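PDB 3LEC: NADB-Rossmann Superfamily protein from Streptococcus agalactiae, which probably methylates N1 of adenine 22 in tRNA and carries a bound zinc ion. Local coordinates for residues D131-L136 and E157-K162; K21-L26 and I91-I96. All blocks are in the same frame, centred on the assembly; numbering follows the deposited sequence.

Overall arrangement
Both contacts belong to one Rossmann-type mixed sheet of seven strands, in the order 74-78, 45-52, 23-28, 93-99, 120-125, 155-163, 141-150. Contact 2 comes first along the chain and joins the neighbouring parallel strands 23-28 and 93-99 in the middle of the sheet. Contact 1 follows in series and lays helix 129-138 on strand 155-163, which runs antiparallel to 120-125. Their centres are about 16 Å apart and their nearest atoms about 7 Å, so they do not touch; strand 120-125 stands between them. Contact 2 thus pairs strands within the sheet, whereas contact 1 covers its antiparallel part, the side chain of Leu136 about 12 Å from the zinc ion bound by Asp140 and His165.

Contact 1: residues D131-L136 and E157-K162; sequences DLRKWL and EILVVK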
ATOM      1  N   ASP A 131      -4.363  10.297  -3.924  1.00 21.30           N
ATOM      2  CA  ASP A 131      -5.282   9.726  -4.901  1.00 21.32           C
ATOM      3  C   ASP A 131      -5.882   8.394  -4.440  1.00 20.71           C
ATOM      4  O   ASP A 131      -7.041   8.097  -4.705  1.00 19.83           O
ATOM      5  CB  ASP A 131      -4.593   9.542  -6.248  1.00 21.64           C
ATOM      6  CG  ASP A 131      -4.322  10.862  -6.951  1.00 24.88           C
ATOM      7  OD1 ASP A 131      -5.046  11.848  -6.693  1.00 27.45           O
ATOM      8  OD2 ASP A 131      -3.388  10.908  -7.786  1.00 27.36           O
ATOM      9  N   LEU A 132      -5.081   7.598  -3.751  1.00 20.73           N
ATOM     10  CA  LEU A 132      -5.556   6.333  -3.192  1.00 19.96           C
ATOM     11  C   LEU A 132      -6.539   6.623  -2.041  1.00 19.19           C
ATOM     12  O   LEU A 132      -7.600   6.024  -1.970  1.00 17.76           O
ATOM     13  CB  LEU A 132      -4.396   5.459  -2.727  1.00 19.61           C
ATOM     14  CG  LEU A 132      -4.719   4.131  -2.022  1.00 20.33           C
ATOM     15  CD1 LEU A 132      -5.595   3.215  -2.886  1.00 17.84           C
ATOM     16  CD2 LEU A 132      -3.450   3.416  -1.587  1.00 21.35           C
ATOM     17  N   ARG A 133      -6.176   7.538  -1.146  1.00 18.45           N
ATOM     18  CA  ARG A 133      -7.105   7.949  -0.097  1.00 19.21           C
ATOM     19  C   ARG A 133      -8.445   8.446  -0.679  1.00 19.56           C
ATOM     20  O   ARG A 133      -9.507   8.137  -0.133  1.00 19.72           O
ATOM     21  CB  ARG A 133      -6.487   9.003   0.836  1.00 18.46           C
ATOM     22  CG  ARG A 133      -5.391   8.420   1.724  1.00 18.85           C
ATOM     23  CD  ARG A 133      -5.061   9.314   2.935  1.00 17.51           C
ATOM     24  NE  ARG A 133      -3.838   8.815   3.552  1.00 15.80           N
ATOM     25  CZ  ARG A 133      -2.599   9.171   3.178  1.00 16.14           C
ATOM     26  NH1 ARG A 133      -2.408  10.077   2.222  1.00 18.72           N
ATOM     27  NH2 ARG A 133      -1.560   8.625   3.777  1.00 18.13           N
ATOM     28  N   LYS A 134      -8.395   9.191  -1.783  1.00 19.76           N
ATOM     29  CA  LYS A 134      -9.624   9.728  -2.378  1.00 20.57           C
ATOM     30  C   LYS A 134     -10.519   8.614  -2.872  1.00 20.07           C
ATOM     31  O   LYS A 134     -11.735   8.667  -2.701  1.00 20.37           O
ATOM     32  CB  LYS A 134      -9.332  10.666  -3.541  1.00 21.27           C
ATOM     33  CG  LYS A 134      -8.799  12.031  -3.153  1.00 24.60           C
ATOM     34  CD  LYS A 134      -8.344  12.779  -4.409  1.00 28.36           C
ATOM     35  CE  LYS A 134      -8.043  14.242  -4.120  1.00 31.83           C
ATOM     36  NZ  LYS A 134      -7.800  15.005  -5.387  1.00 33.43           N
ATOM     37  N   TRP A 135      -9.902   7.599  -3.454  1.00 19.83           N
ATOM     38  CA  TRP A 135     -10.640   6.468  -3.970  1.00 19.83           C
ATOM     39  C   TRP A 135     -11.243   5.670  -2.824  1.00 19.34           C
ATOM     40  O   TRP A 135     -12.390   5.270  -2.912  1.00 19.35           O
ATOM     41  CB  TRP A 135      -9.776   5.572  -4.841  1.00 21.21           C
ATOM     42  CG  TRP A 135     -10.604   4.457  -5.435  1.00 20.47           C
ATOM     43  CD1 TRP A 135     -11.220   4.460  -6.652  1.00 20.74           C
ATOM     44  CD2 TRP A 135     -10.925   3.200  -4.816  1.00 21.92           C
ATOM     45  NE1 TRP A 135     -11.909   3.279  -6.826  1.00 21.80           N
ATOM     46  CE2 TRP A 135     -11.738   2.488  -5.719  1.00 20.03           C
ATOM     47  CE3 TRP A 135     -10.577   2.595  -3.598  1.00 20.08           C
ATOM     48  CZ2 TRP A 135     -12.223   1.192  -5.446  1.00 20.08           C
ATOM     49  CZ3 TRP A 135     -11.088   1.310  -3.315  1.00 23.49           C
ATOM     50  CH2 TRP A 135     -11.905   0.628  -4.247  1.00 20.99           C
ATOM     51  N   LEU A 136     -10.470   5.451  -1.761  1.00 18.50           N
ATOM     52  CA  LEU A 136     -10.963   4.722  -0.605  1.00 19.56           C
ATOM     53  C   LEU A 136     -12.183   5.425  -0.007  1.00 20.20           C
ATOM     54  O   LEU A 136     -13.234   4.790   0.244  1.00 19.66           O
ATOM     55  CB  LEU A 136      -9.853   4.531   0.424  1.00 19.25           C
ATOM     56  CG  LEU A 136      -8.722   3.587  -0.013  1.00 19.22           C
ATOM     57  CD1 LEU A 136      -7.481   3.811   0.873  1.00 20.58           C
ATOM     58  CD2 LEU A 136      -9.205   2.136   0.045  1.00 21.54           C
ATOM     59  N   GLU A 157       4.785   4.974   3.014  1.00 18.85           N
ATOM     60  CA  GLU A 157       3.533   4.983   3.758  1.00 18.74           C
ATOM     61  C   GLU A 157       2.822   3.658   3.615  1.00 18.89           C
ATOM     62  O   GLU A 157       2.815   3.077   2.530  1.00 19.18           O
ATOM     63  CB  GLU A 157       2.617   6.085   3.255  1.00 18.07           C
ATOM     64  CG  GLU A 157       3.204   7.493   3.433  1.00 20.88           C
ATOM     65  CD  GLU A 157       2.222   8.627   3.219  1.00 21.65           C
ATOM     66  OE1 GLU A 157       1.001   8.402   3.082  1.00 26.43           O
ATOM     67  OE2 GLU A 157       2.693   9.780   3.179  1.00 26.34           O
ATOM     68  N   ILE A 158       2.219   3.192   4.713  1.00 18.86           N
ATOM     69  CA  ILE A 158       1.359   2.007   4.697  1.00 18.46           C
ATOM     70  C   ILE A 158      -0.041   2.411   5.189  1.00 18.69           C
ATOM     71  O   ILE A 158      -0.161   3.049   6.232  1.00 18.91           O
ATOM     72  CB  ILE A 158       1.932   0.881   5.586  1.00 18.49           C
ATOM     73  CG1 ILE A 158       3.239   0.331   4.992  1.00 19.91           C
ATOM     74  CG2 ILE A 158       0.873  -0.235   5.878  1.00 19.70           C
ATOM     75  CD1 ILE A 158       4.074  -0.480   6.012  1.00 19.71           C
ATOM     76  N   LEU A 159      -1.073   2.032   4.438  1.00 18.07           N
ATOM     77  CA  LEU A 159      -2.468   2.253   4.829  1.00 18.48           C
ATOM     78  C   LEU A 159      -3.165   0.946   5.151  1.00 18.96           C
ATOM     79  O   LEU A 159      -3.150   0.037   4.343  1.00 19.00           O
ATOM     80  CB  LEU A 159      -3.236   2.936   3.696  1.00 19.51           C
ATOM     81  CG  LEU A 159      -2.784   4.284   3.135  1.00 20.51           C
ATOM     82  CD1 LEU A 159      -3.797   4.805   2.150  1.00 23.14           C
ATOM     83  CD2 LEU A 159      -2.563   5.266   4.240  1.00 22.48           C
ATOM     84  N   VAL A 160      -3.813   0.871   6.318  1.00 17.90           N
ATOM     85  CA  VAL A 160      -4.563  -0.336   6.717  1.00 18.10           C
ATOM     86  C   VAL A 160      -6.026   0.016   6.590  1.00 17.80           C
ATOM     87  O   VAL A 160      -6.454   1.066   7.091  1.00 16.58           O
ATOM     88  CB  VAL A 160      -4.256  -0.749   8.162  1.00 17.54           C
ATOM     89  CG1 VAL A 160      -4.989  -2.060   8.506  1.00 19.85           C
ATOM     90  CG2 VAL A 160      -2.755  -0.916   8.352  1.00 20.58           C
ATOM     91  N   VAL A 161      -6.785  -0.837   5.897  1.00 17.05           N
ATOM     92  CA  VAL A 161      -8.109  -0.463   5.424  1.00 18.79           C
ATOM     93  C   VAL A 161      -9.111  -1.567   5.741  1.00 18.97           C
ATOM     94  O   VAL A 161      -8.804  -2.753   5.656  1.00 18.58           O
ATOM     95  CB  VAL A 161      -8.106  -0.227   3.865  1.00 18.71           C
ATOM     96  CG1 VAL A 161      -9.489   0.073   3.349  1.00 19.27           C
ATOM     97  CG2 VAL A 161      -7.165   0.916   3.474  1.00 18.74           C
ATOM     98  N   LYS A 162     -10.310  -1.166   6.132  1.00 20.04           N
ATOM     99  CA  LYS A 162     -11.418  -2.109   6.225  1.00 20.64           C
ATOM    100  C   LYS A 162     -12.647  -1.477   5.559  1.00 21.15           C
ATOM    101  O   LYS A 162     -12.640  -0.298   5.237  1.00 21.85           O
ATOM    102  CB  LYS A 162     -11.692  -2.445   7.711  1.00 21.02           C
ATOM    103  CG  LYS A 162     -10.532  -3.260   8.371  1.00 23.88           C
ATOM    104  CD  LYS A 162     -10.735  -3.610   9.859  1.00 29.45           C
ATOM    105  CE  LYS A 162     -11.711  -4.778  10.072  1.00 29.47           C
ATOM    106  NZ  LYS A 162     -11.152  -6.103   9.683  1.00 31.79           N
TER
HETATM  107  O   HOH W   1       0.419  11.110   1.889  1.00 29.08           O
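Helix 131-136 runs almost parallel to strand 157-162, the axes 6° apart and 11.3 Å from each other at closest approach, so side chains alone bridge the gap. Leu159 points at the helix and is met by three residues. Its CD1 lies 4.0 Å from CD2 of Leu132, the two side chains sliding past each other in opposite directions, and also touches Leu136 CD1. One turn on, Leu136 and Val161 meet tip to tip, with CD1 of Leu136 3.9 Å from CG2 of Val161. This is the helix-on-sheet layer of a Rossmann-type methyltransferase fold, where helix 129-138 covers the antiparallel strand 155-163 near its neighbour 141-150. At the other end Arg133, its chain extended from CG to NE (chi3 -169°), carries its guanidinium past Leu159 CD2 to Glu157. Arg133 NH2 donates to Glu157 OE1 at 2.7 Å in a salt bridge, the oxygen lying near the guanidinium plane while the carboxylate is turned 42° from it. A water takes a hydrogen bond from Arg133 NH1 and reaches Glu157 OE2 2.9 Å away. Arg133 NE also makes a salt bridge with Glu146, and Glu157 OE2 one with Lys190.

Contact 2: residues K21-L26 and I91-I96; sequences KGARLL and IDTITI
Leu25 and Leu26 pair in parallel with Thr93 and Ile94, the strand axes 4.7 Å apart and twisted by -37°. The tight part is the backbone ladder. Leu26 N donates to Thr93 O at 2.8 Å, and Leu26 O receives Thr95 N at the same 2.8 Å. Between these bonds the CA of Ile94 closes to 3.2 Å from Leu26 O, a CA-H...O contact. Arg24 O is gripped by two amides, Asp92 N at 3.0 Å and the longer Thr93 N, whose donor is tilted 25° from the carbonyl plane. Asp92 then turns back: with CG between its backbone N and carbonyl carbon (chi1 51°), OD1 accepts Arg24 N at 3.2 Å, while OD2 makes a weak bond to the same amide and takes Thr93 OG1 on its anti lone pair. The side chains of Leu25 and Thr95 cross at about a right angle, Leu25 CD1 3.7 Å from Thr95 CG2, while Thr95 OG1 is hydrogen-bonded to Asp27 OD1.

The looser, partly exposed side is the Arg24 side chain: its CB is 3.7 Å from Asp92 OD1, but the rest, bent at chi3, leaves toward Asp89 O. Strands 45-52 and 120-125 flank the pair within the parallel part of the mixed Rossmann-type sheet; Leu25 and Thr95 pack against helix 34-41, whereas Leu26 and Ile91 meet Phe85 of a loop.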
ATOM      1  N   LYS A  21      -3.651 -12.298  12.309  1.00 23.78           N
ATOM      2  CA  LYS A  21      -3.355 -13.712  12.544  1.00 24.98           C
ATOM      3  C   LYS A  21      -4.417 -14.617  11.926  1.00 24.20           C
ATOM      4  O   LYS A  21      -5.619 -14.345  12.038  1.00 24.30           O
ATOM      5  CB  LYS A  21      -3.286 -13.996  14.050  1.00 25.43           C
ATOM      6  CG  LYS A  21      -2.253 -13.187  14.781  1.00 29.78           C
ATOM      7  CD  LYS A  21      -0.863 -13.712  14.482  1.00 33.64           C
ATOM      8  CE  LYS A  21       0.121 -13.225  15.511  1.00 35.30           C
ATOM      9  NZ  LYS A  21       1.472 -13.393  14.961  1.00 36.43           N
ATOM     10  N   GLY A  22      -3.967 -15.685  11.276  1.00 23.77           N
ATOM     11  CA  GLY A  22      -4.879 -16.673  10.697  1.00 22.42           C
ATOM     12  C   GLY A  22      -5.467 -16.223   9.356  1.00 22.92           C
ATOM     13  O   GLY A  22      -6.317 -16.922   8.790  1.00 22.84           O
ATOM     14  N   ALA A  23      -5.028 -15.065   8.839  1.00 21.54           N
ATOM     15  CA  ALA A  23      -5.564 -14.556   7.564  1.00 21.50           C
ATOM     16  C   ALA A  23      -5.368 -15.536   6.416  1.00 21.01           C
ATOM     17  O   ALA A  23      -4.436 -16.352   6.412  1.00 21.50           O
ATOM     18  CB  ALA A  23      -4.946 -13.181   7.187  1.00 22.10           C
ATOM     19  N   ARG A  24      -6.272 -15.449   5.453  1.00 20.00           N
ATOM     20  CA  ARG A  24      -6.138 -16.107   4.169  1.00 19.96           C
ATOM     21  C   ARG A  24      -5.965 -14.928   3.229  1.00 19.65           C
ATOM     22  O   ARG A  24      -6.862 -14.115   3.080  1.00 20.47           O
ATOM     23  CB  ARG A  24      -7.385 -16.917   3.868  1.00 19.94           C
ATOM     24  CG  ARG A  24      -7.656 -17.986   4.898  1.00 21.16           C
ATOM     25  CD  ARG A  24      -8.915 -18.805   4.564  1.00 22.28           C
ATOM     26  NE  ARG A  24      -8.843 -19.438   3.232  1.00 22.47           N
ATOM     27  CZ  ARG A  24      -8.268 -20.607   2.957  1.00 23.01           C
ATOM     28  NH1 ARG A  24      -7.716 -21.337   3.916  1.00 25.11           N
ATOM     29  NH2 ARG A  24      -8.265 -21.056   1.705  1.00 25.24           N
ATOM     30  N   LEU A  25      -4.777 -14.827   2.647  1.00 19.84           N
ATOM     31  CA  LEU A  25      -4.260 -13.582   2.077  1.00 19.90           C
ATOM     32  C   LEU A  25      -4.060 -13.711   0.585  1.00 19.77           C
ATOM     33  O   LEU A  25      -3.573 -14.741   0.130  1.00 19.45           O
ATOM     34  CB  LEU A  25      -2.894 -13.291   2.708  1.00 20.79           C
ATOM     35  CG  LEU A  25      -2.015 -12.183   2.112  1.00 21.30           C
ATOM     36  CD1 LEU A  25      -2.577 -10.835   2.444  1.00 23.10           C
ATOM     37  CD2 LEU A  25      -0.585 -12.301   2.623  1.00 23.45           C
ATOM     38  N   LEU A  26      -4.433 -12.670  -0.156  1.00 19.42           N
ATOM     39  CA  LEU A  26      -3.932 -12.470  -1.521  1.00 19.01           C
ATOM     40  C   LEU A  26      -2.950 -11.296  -1.562  1.00 19.21           C
ATOM     41  O   LEU A  26      -3.288 -10.166  -1.165  1.00 18.36           O
ATOM     42  CB  LEU A  26      -5.084 -12.252  -2.506  1.00 19.41           C
ATOM     43  CG  LEU A  26      -4.747 -11.655  -3.883  1.00 18.42           C
ATOM     44  CD1 LEU A  26      -4.061 -12.654  -4.853  1.00 19.31           C
ATOM     45  CD2 LEU A  26      -5.955 -11.030  -4.525  1.00 19.81           C
ATOM     46  N   ILE A  91     -10.659 -15.778   0.752  1.00 21.47           N
ATOM     47  CA  ILE A  91      -9.689 -14.731   1.104  1.00 20.85           C
ATOM     48  C   ILE A  91     -10.367 -13.664   1.951  1.00 20.91           C
ATOM     49  O   ILE A  91     -11.454 -13.220   1.619  1.00 21.09           O
ATOM     50  CB  ILE A  91      -9.101 -14.076  -0.167  1.00 20.78           C
ATOM     51  CG1 ILE A  91      -8.372 -15.133  -1.014  1.00 20.06           C
ATOM     52  CG2 ILE A  91      -8.185 -12.905   0.178  1.00 21.32           C
ATOM     53  CD1 ILE A  91      -7.184 -15.851  -0.315  1.00 17.14           C
ATOM     54  N   ASP A  92      -9.722 -13.285   3.046  1.00 20.73           N
ATOM     55  CA  ASP A  92     -10.244 -12.242   3.912  1.00 21.44           C
ATOM     56  C   ASP A  92      -9.321 -11.028   3.926  1.00 20.73           C
ATOM     57  O   ASP A  92      -9.707  -9.979   4.429  1.00 21.10           O
ATOM     58  CB  ASP A  92     -10.464 -12.776   5.328  1.00 21.97           C
ATOM     59  CG  ASP A  92      -9.239 -13.491   5.886  1.00 24.92           C
ATOM     60  OD1 ASP A  92      -9.341 -14.699   6.155  1.00 29.34           O
ATOM     61  OD2 ASP A  92      -8.182 -12.861   6.063  1.00 27.34           O
ATOM     62  N   THR A  93      -8.110 -11.170   3.383  1.00 19.59           N
ATOM     63  CA  THR A  93      -7.137 -10.064   3.393  1.00 19.06           C
ATOM     64  C   THR A  93      -6.399  -9.930   2.056  1.00 17.98           C
ATOM     65  O   THR A  93      -5.960 -10.925   1.481  1.00 19.06           O
ATOM     66  CB  THR A  93      -6.061 -10.241   4.492  1.00 19.45           C
ATOM     67  OG1 THR A  93      -6.673 -10.501   5.761  1.00 21.46           O
ATOM     68  CG2 THR A  93      -5.183  -9.004   4.608  1.00 19.19           C
ATOM     69  N   ILE A  94      -6.213  -8.695   1.606  1.00 17.01           N
ATOM     70  CA  ILE A  94      -5.493  -8.391   0.362  1.00 17.31           C
ATOM     71  C   ILE A  94      -4.375  -7.397   0.678  1.00 17.78           C
ATOM     72  O   ILE A  94      -4.592  -6.414   1.390  1.00 18.35           O
ATOM     73  CB  ILE A  94      -6.441  -7.846  -0.712  1.00 17.75           C
ATOM     74  CG1 ILE A  94      -7.482  -8.924  -1.101  1.00 18.87           C
ATOM     75  CG2 ILE A  94      -5.672  -7.357  -1.964  1.00 18.26           C
ATOM     76  CD1 ILE A  94      -8.521  -8.437  -2.133  1.00 21.30           C
ATOM     77  N   THR A  95      -3.172  -7.684   0.194  1.00 18.22           N
ATOM     78  CA  THR A  95      -2.071  -6.724   0.268  1.00 19.12           C
ATOM     79  C   THR A  95      -1.700  -6.283  -1.157  1.00 19.09           C
ATOM     80  O   THR A  95      -1.685  -7.093  -2.087  1.00 17.84           O
ATOM     81  CB  THR A  95      -0.837  -7.302   0.993  1.00 19.42           C
ATOM     82  OG1 THR A  95      -0.493  -8.579   0.440  1.00 20.03           O
ATOM     83  CG2 THR A  95      -1.098  -7.467   2.509  1.00 20.13           C
ATOM     84  N   ILE A  96      -1.438  -4.992  -1.335  1.00 19.17           N
ATOM     85  CA  ILE A  96      -0.911  -4.487  -2.612  1.00 18.80           C
ATOM     86  C   ILE A  96       0.195  -3.502  -2.287  1.00 19.65           C
ATOM     87  O   ILE A  96      -0.073  -2.483  -1.660  1.00 18.65           O
ATOM     88  CB  ILE A  96      -1.980  -3.794  -3.498  1.00 18.94           C
ATOM     89  CG1 ILE A  96      -3.273  -4.628  -3.596  1.00 19.41           C
ATOM     90  CG2 ILE A  96      -1.405  -3.504  -4.889  1.00 18.81           C
ATOM     91  CD1 ILE A  96      -4.455  -3.879  -4.227  1.00 20.86           C
TER